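Long-range contacts in ribose 5-phosphate isomerase (Giardia lamblia, PDB 3S5P), which probably interconverts ribose 5-phosphate and ribulose 5-phosphate in the pentose phosphate pathway, as a type B (RpiB) isomerase: residues A[101-106]-A[121-126]; A[79-84]-A[143-148]. All coordinates share one frame; numbering follows the deposited sequence.

Contact 1. Residues A[101-106]-A[121-126]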
loop_
_atom_site.group_PDB
_atom_site.type_symbol
_atom_site.label_atom_id
_atom_site.label_comp_id
_atom_site.label_asym_id
_atom_site.label_seq_id
_atom_site.Cartn_x
_atom_site.Cartn_y
_atom_site.Cartn_z
ATOM N N GLY A 101 0.876 5.260 14.766
ATOM C CA GLY A 101 -0.547 5.561 14.790
ATOM C C GLY A 101 -1.192 5.930 13.467
ATOM O O GLY A 101 -2.347 6.354 13.443
ATOM N N ILE A 102 -0.446 5.780 12.378
ATOM C CA ILE A 102 -0.940 5.981 11.022
ATOM C C ILE A 102 -0.933 4.658 10.260
ATOM O O ILE A 102 0.054 3.922 10.238
ATOM C CB ILE A 102 -0.094 7.014 10.234
ATOM C CG1 ILE A 102 -0.197 8.409 10.859
ATOM C CG2 ILE A 102 -0.559 7.118 8.776
ATOM C CD1 ILE A 102 -1.482 9.158 10.515
ATOM N N ARG A 103 -2.062 4.373 9.629
ATOM C CA ARG A 103 -2.202 3.215 8.786
ATOM C C ARG A 103 -2.680 3.693 7.415
ATOM O O ARG A 103 -3.860 4.062 7.235
ATOM C CB ARG A 103 -3.188 2.243 9.421
ATOM C CG ARG A 103 -2.623 1.630 10.690
ATOM C CD ARG A 103 -3.697 1.022 11.615
ATOM N NE ARG A 103 -4.638 2.003 12.173
ATOM C CZ ARG A 103 -4.384 2.766 13.227
ATOM N NH1 ARG A 103 -3.177 2.738 13.804
ATOM N NH2 ARG A 103 -5.320 3.602 13.675
ATOM N N CYS A 104 -1.763 3.668 6.455
ATOM C CA CYS A 104 -2.012 4.249 5.164
ATOM C C CYS A 104 -2.177 3.170 4.105
ATOM O O CYS A 104 -1.329 2.273 3.932
ATOM C CB CYS A 104 -0.921 5.259 4.803
ATOM S SG CYS A 104 -1.113 6.070 3.211
ATOM N N ALA A 105 -3.303 3.274 3.418
ATOM C CA ALA A 105 -3.735 2.306 2.442
ATOM C C ALA A 105 -3.598 2.952 1.067
ATOM O O ALA A 105 -4.235 3.961 0.803
ATOM C CB ALA A 105 -5.181 1.951 2.715
ATOM N N LEU A 106 -2.744 2.391 0.215
ATOM C CA LEU A 106 -2.696 2.785 -1.190
ATOM C C LEU A 106 -3.676 1.884 -1.953
ATOM O O LEU A 106 -3.461 0.679 -2.099
ATOM C CB LEU A 106 -1.279 2.605 -1.730
ATOM C CG LEU A 106 -1.092 2.811 -3.238
ATOM C CD1 LEU A 106 -1.599 4.191 -3.656
ATOM C CD2 LEU A 106 0.346 2.567 -3.633
ATOM N N ASN A 121 -8.146 -1.052 9.388
ATOM C CA ASN A 121 -8.359 0.178 10.169
ATOM C C ASN A 121 -7.513 1.350 9.652
ATOM O O ASN A 121 -6.944 2.105 10.427
ATOM C CB ASN A 121 -8.119 -0.061 11.693
ATOM C CG ASN A 121 -8.707 1.033 12.545
ATOM O OD1 ASN A 121 -9.643 1.691 12.126
ATOM N ND2 ASN A 121 -8.128 1.269 13.740
ATOM N N ALA A 122 -7.439 1.499 8.331
ATOM C CA ALA A 122 -6.652 2.561 7.749
ATOM C C ALA A 122 -7.273 3.895 8.158
ATOM O O ALA A 122 -8.487 4.022 8.183
ATOM C CB ALA A 122 -6.582 2.437 6.244
ATOM N N ASN A 123 -6.432 4.857 8.521
ATOM C CA ASN A 123 -6.887 6.208 8.768
ATOM C C ASN A 123 -6.243 7.191 7.784
ATOM O O ASN A 123 -6.353 8.384 7.955
ATOM C CB ASN A 123 -6.617 6.632 10.248
ATOM C CG ASN A 123 -5.194 6.353 10.691
ATOM O OD1 ASN A 123 -4.341 6.005 9.882
ATOM N ND2 ASN A 123 -4.930 6.502 11.981
ATOM N N ALA A 124 -5.525 6.677 6.782
ATOM C CA ALA A 124 -4.976 7.510 5.715
ATOM C C ALA A 124 -5.204 6.780 4.418
ATOM O O ALA A 124 -5.024 5.563 4.351
ATOM C CB ALA A 124 -3.491 7.768 5.927
ATOM N N LEU A 125 -5.635 7.504 3.393
ATOM C CA LEU A 125 -5.787 6.921 2.079
ATOM C C LEU A 125 -4.756 7.594 1.175
ATOM O O LEU A 125 -4.694 8.829 1.124
ATOM C CB LEU A 125 -7.200 7.202 1.553
ATOM C CG LEU A 125 -7.494 6.814 0.090
ATOM C CD1 LEU A 125 -7.383 5.291 -0.109
ATOM C CD2 LEU A 125 -8.874 7.298 -0.360
ATOM N N ALA A 126 -3.951 6.803 0.473
ATOM C CA ALA A 126 -3.052 7.354 -0.542
ATOM C C ALA A 126 -3.615 7.106 -1.918
ATOM O O ALA A 126 -4.034 5.991 -2.222
ATOM C CB ALA A 126 -1.671 6.753 -0.431
#

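Contact 2. Residues A[79-84]-A[143-148]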
loop_
_atom_site.group_PDB
_atom_site.type_symbol
_atom_site.label_atom_id
_atom_site.label_comp_id
_atom_site.label_asym_id
_atom_site.label_seq_id
_atom_site.Cartn_x
_atom_site.Cartn_y
_atom_site.Cartn_z
ATOM N N ALA A 79 -8.513 15.486 12.671
ATOM C CA ALA A 79 -9.269 14.840 11.605
ATOM C C ALA A 79 -9.490 13.354 11.897
ATOM O O ALA A 79 -8.718 12.721 12.626
ATOM C CB ALA A 79 -8.573 15.052 10.249
ATOM N N ASP A 80 -10.554 12.797 11.341
ATOM C CA ASP A 80 -10.827 11.356 11.526
ATOM C C ASP A 80 -9.896 10.553 10.642
ATOM O O ASP A 80 -9.413 9.509 11.043
ATOM C CB ASP A 80 -12.287 11.017 11.223
ATOM C CG ASP A 80 -13.244 11.625 12.244
ATOM O OD1 ASP A 80 -13.216 11.195 13.425
ATOM O OD2 ASP A 80 -14.026 12.529 11.877
ATOM N N CYS A 81 -9.641 11.060 9.438
ATOM C CA CYS A 81 -8.700 10.406 8.495
ATOM C C CYS A 81 -8.134 11.477 7.591
ATOM O O CYS A 81 -8.631 12.624 7.602
ATOM C CB CYS A 81 -9.405 9.359 7.642
ATOM S SG CYS A 81 -10.768 10.079 6.680
ATOM N N CYS A 82 -7.112 11.107 6.815
ATOM C CA CYS A 82 -6.519 12.032 5.857
ATOM C C CYS A 82 -6.382 11.389 4.496
ATOM O O CYS A 82 -6.116 10.184 4.376
ATOM C CB CYS A 82 -5.181 12.587 6.346
ATOM S SG CYS A 82 -3.858 11.352 6.490
ATOM N N ILE A 83 -6.616 12.184 3.458
ATOM C CA ILE A 83 -6.524 11.705 2.088
ATOM C C ILE A 83 -5.302 12.365 1.472
ATOM O O ILE A 83 -5.181 13.571 1.522
ATOM C CB ILE A 83 -7.758 12.099 1.266
ATOM C CG1 ILE A 83 -9.041 11.824 2.063
ATOM C CG2 ILE A 83 -7.703 11.436 -0.162
ATOM C CD1 ILE A 83 -9.191 10.325 2.565
ATOM N N LEU A 84 -4.422 11.558 0.880
ATOM C CA LEU A 84 -3.174 12.047 0.366
ATOM C C LEU A 84 -3.013 11.763 -1.131
ATOM O O LEU A 84 -2.834 10.620 -1.544
ATOM C CB LEU A 84 -2.038 11.430 1.164
ATOM C CG LEU A 84 -2.051 11.594 2.675
ATOM C CD1 LEU A 84 -1.025 10.649 3.243
ATOM C CD2 LEU A 84 -1.777 13.031 3.100
ATOM N N ARG A 143 -15.927 4.985 -0.905
ATOM C CA ARG A 143 -15.983 3.695 -0.196
ATOM C C ARG A 143 -15.094 3.703 1.058
ATOM O O ARG A 143 -15.482 3.190 2.108
ATOM C CB ARG A 143 -15.622 2.545 -1.125
ATOM C CG ARG A 143 -15.620 1.176 -0.476
ATOM C CD ARG A 143 -17.010 0.718 -0.093
ATOM N NE ARG A 143 -17.884 0.960 -1.220
ATOM C CZ ARG A 143 -18.084 0.106 -2.217
ATOM N NH1 ARG A 143 -17.490 -1.101 -2.233
ATOM N NH2 ARG A 143 -18.907 0.458 -3.191
ATOM N N PHE A 144 -13.931 4.342 0.964
ATOM C CA PHE A 144 -13.051 4.529 2.133
ATOM C C PHE A 144 -13.793 5.287 3.270
ATOM O O PHE A 144 -13.687 4.931 4.451
ATOM C CB PHE A 144 -11.766 5.268 1.696
ATOM C CG PHE A 144 -10.701 5.379 2.767
ATOM C CD1 PHE A 144 -9.735 4.385 2.925
ATOM C CD2 PHE A 144 -10.614 6.515 3.577
ATOM C CE1 PHE A 144 -8.717 4.494 3.876
ATOM C CE2 PHE A 144 -9.575 6.626 4.554
ATOM C CZ PHE A 144 -8.637 5.597 4.695
ATOM N N LEU A 145 -14.566 6.317 2.920
ATOM C CA LEU A 145 -15.154 7.187 3.955
ATOM C C LEU A 145 -16.388 6.570 4.599
ATOM O O LEU A 145 -16.742 6.908 5.736
ATOM C CB LEU A 145 -15.462 8.577 3.386
ATOM C CG LEU A 145 -14.309 9.489 2.928
ATOM C CD1 LEU A 145 -14.888 10.859 2.476
ATOM C CD2 LEU A 145 -13.188 9.692 3.977
ATOM N N SER A 146 -17.042 5.654 3.884
ATOM C CA SER A 146 -18.298 5.093 4.392
ATOM C C SER A 146 -18.165 3.687 4.968
ATOM O O SER A 146 -19.150 3.124 5.419
ATOM C CB SER A 146 -19.376 5.105 3.310
ATOM O OG SER A 146 -19.049 4.228 2.245
ATOM N N THR A 147 -16.971 3.098 4.942
ATOM C CA THR A 147 -16.776 1.755 5.478
ATOM C C THR A 147 -16.173 1.892 6.868
ATOM O O THR A 147 -15.251 2.665 7.056
ATOM C CB THR A 147 -15.848 0.922 4.558
ATOM O OG1 THR A 147 -16.389 0.903 3.236
ATOM C CG2 THR A 147 -15.714 -0.506 5.050
ATOM N N ASN A 148 -16.728 1.175 7.838
ATOM C CA ASN A 148 -16.196 1.134 9.211
ATOM C C ASN A 148 -15.231 -0.034 9.453
ATOM O O ASN A 148 -15.364 -1.087 8.837
ATOM C CB ASN A 148 -17.350 1.050 10.215
ATOM C CG ASN A 148 -18.179 2.319 10.247
ATOM O OD1 ASN A 148 -17.698 3.398 9.899
ATOM N ND2 ASN A 148 -19.430 2.198 10.668
#

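Contact 1. Residues A[101-106]-A[121-126]
C104, A105 and L106 pair in parallel with A124, L125 and A126, the short strand axes 4.6 Å apart at closest and 26° from one another, with A105 N bonding to A124 O and A126 N to A105 O. At the start of the pairing, R103 O accepts from both N123 N and A124 N. The N123 carboxamide accepts and donates as a peptide group would. With CG between its own backbone N and carbonyl carbon (chi1 50°), the amide faces the other segment: OD1 receives R103 N at 2.8 Å, almost straight, and ND2 gives a hydrogen to G101 O at 3.0 Å, close to the amide plane. Strand 104-106, helix 110-118 and strand 124-128 form a beta-alpha-beta unit; strand 104-106 is outermost on that side of the chain's parallel sheet. The R103 side chain bends at chi3 (-65°) and sends NE to N121 O at 2.9 Å, NE standing above the N121 carbonyl plane; that oxygen lies at the edge of the guanidinium, while N123 ND2 sits over one face without a hydrogen bond to it, both groups being donors. N121 OD1 bonds to R117. On one face of the sheet C104 SG touches A126 CB at 3.7 Å, and C104 CB meets A124 CB. A105 CB, on the other face, packs on A122 CB at 3.8 Å; I90 of the second subunit also packs on A105.

Contact 2. Residues A[79-84]-A[143-148]
F144 meets C81 and I83 of strand 81-86 from helix 134-146, its CB directed toward the strand and its CG anti to the backbone N (chi1 -173°), which carries the ring out from the helix. Beyond CB and CG, the CD2 side of the ring does the touching: CD2 lies 4.2 Å from I83 CD1, and CE2 comes within 4.1 Å of C81 CB, which sits at the ring edge near its plane. At the tip, CZ packs against A124 O of the neighbouring strand. The side chains of I83 and F144 run antiparallel, and only CD1 of the isoleucine comes within 4.5 Å of the ring, approaching it obliquely. This is helix-on-sheet packing in an alpha/beta fold: helix 134-146 covers one face of the parallel sheet, and V24 and F26 of strand 23-28 touch I83, as do L125 and L127 of strand 124-128 on the other side. L145, the next residue, adds a second apolar contact through CD2, which lies 3.6 Å from C81 SG and 4.3 Å from I83 CD1, bridging both strand residues. No hydrogen bond crosses between the segments. Within 143-148, T147 OG1 donates to R143 O at 2.7 Å.

From the N terminus, the chain lays down strands 23-28 and 49-54 before reaching strand 81-86, which supplies the first half of contact 2. It then runs through helix 90-97 to 101-106, passes along helix 110-118 and returns at 121-126, closing the short loop of contact 1. Strand 124-128 is followed by helix 134-146, whose C-terminal part comes back over strand 81-86 and closes contact 2, so contact 1 is nested inside the larger loop. The two contacts share a sheet: strand 124-128 lies between 81-86 and 104-106, and L125 probably hydrogen-bonds through its backbone to C82 and L84. Contact 1 thus joins the edge strand to the sheet, and contact 2 joins the sheet to a covering helix.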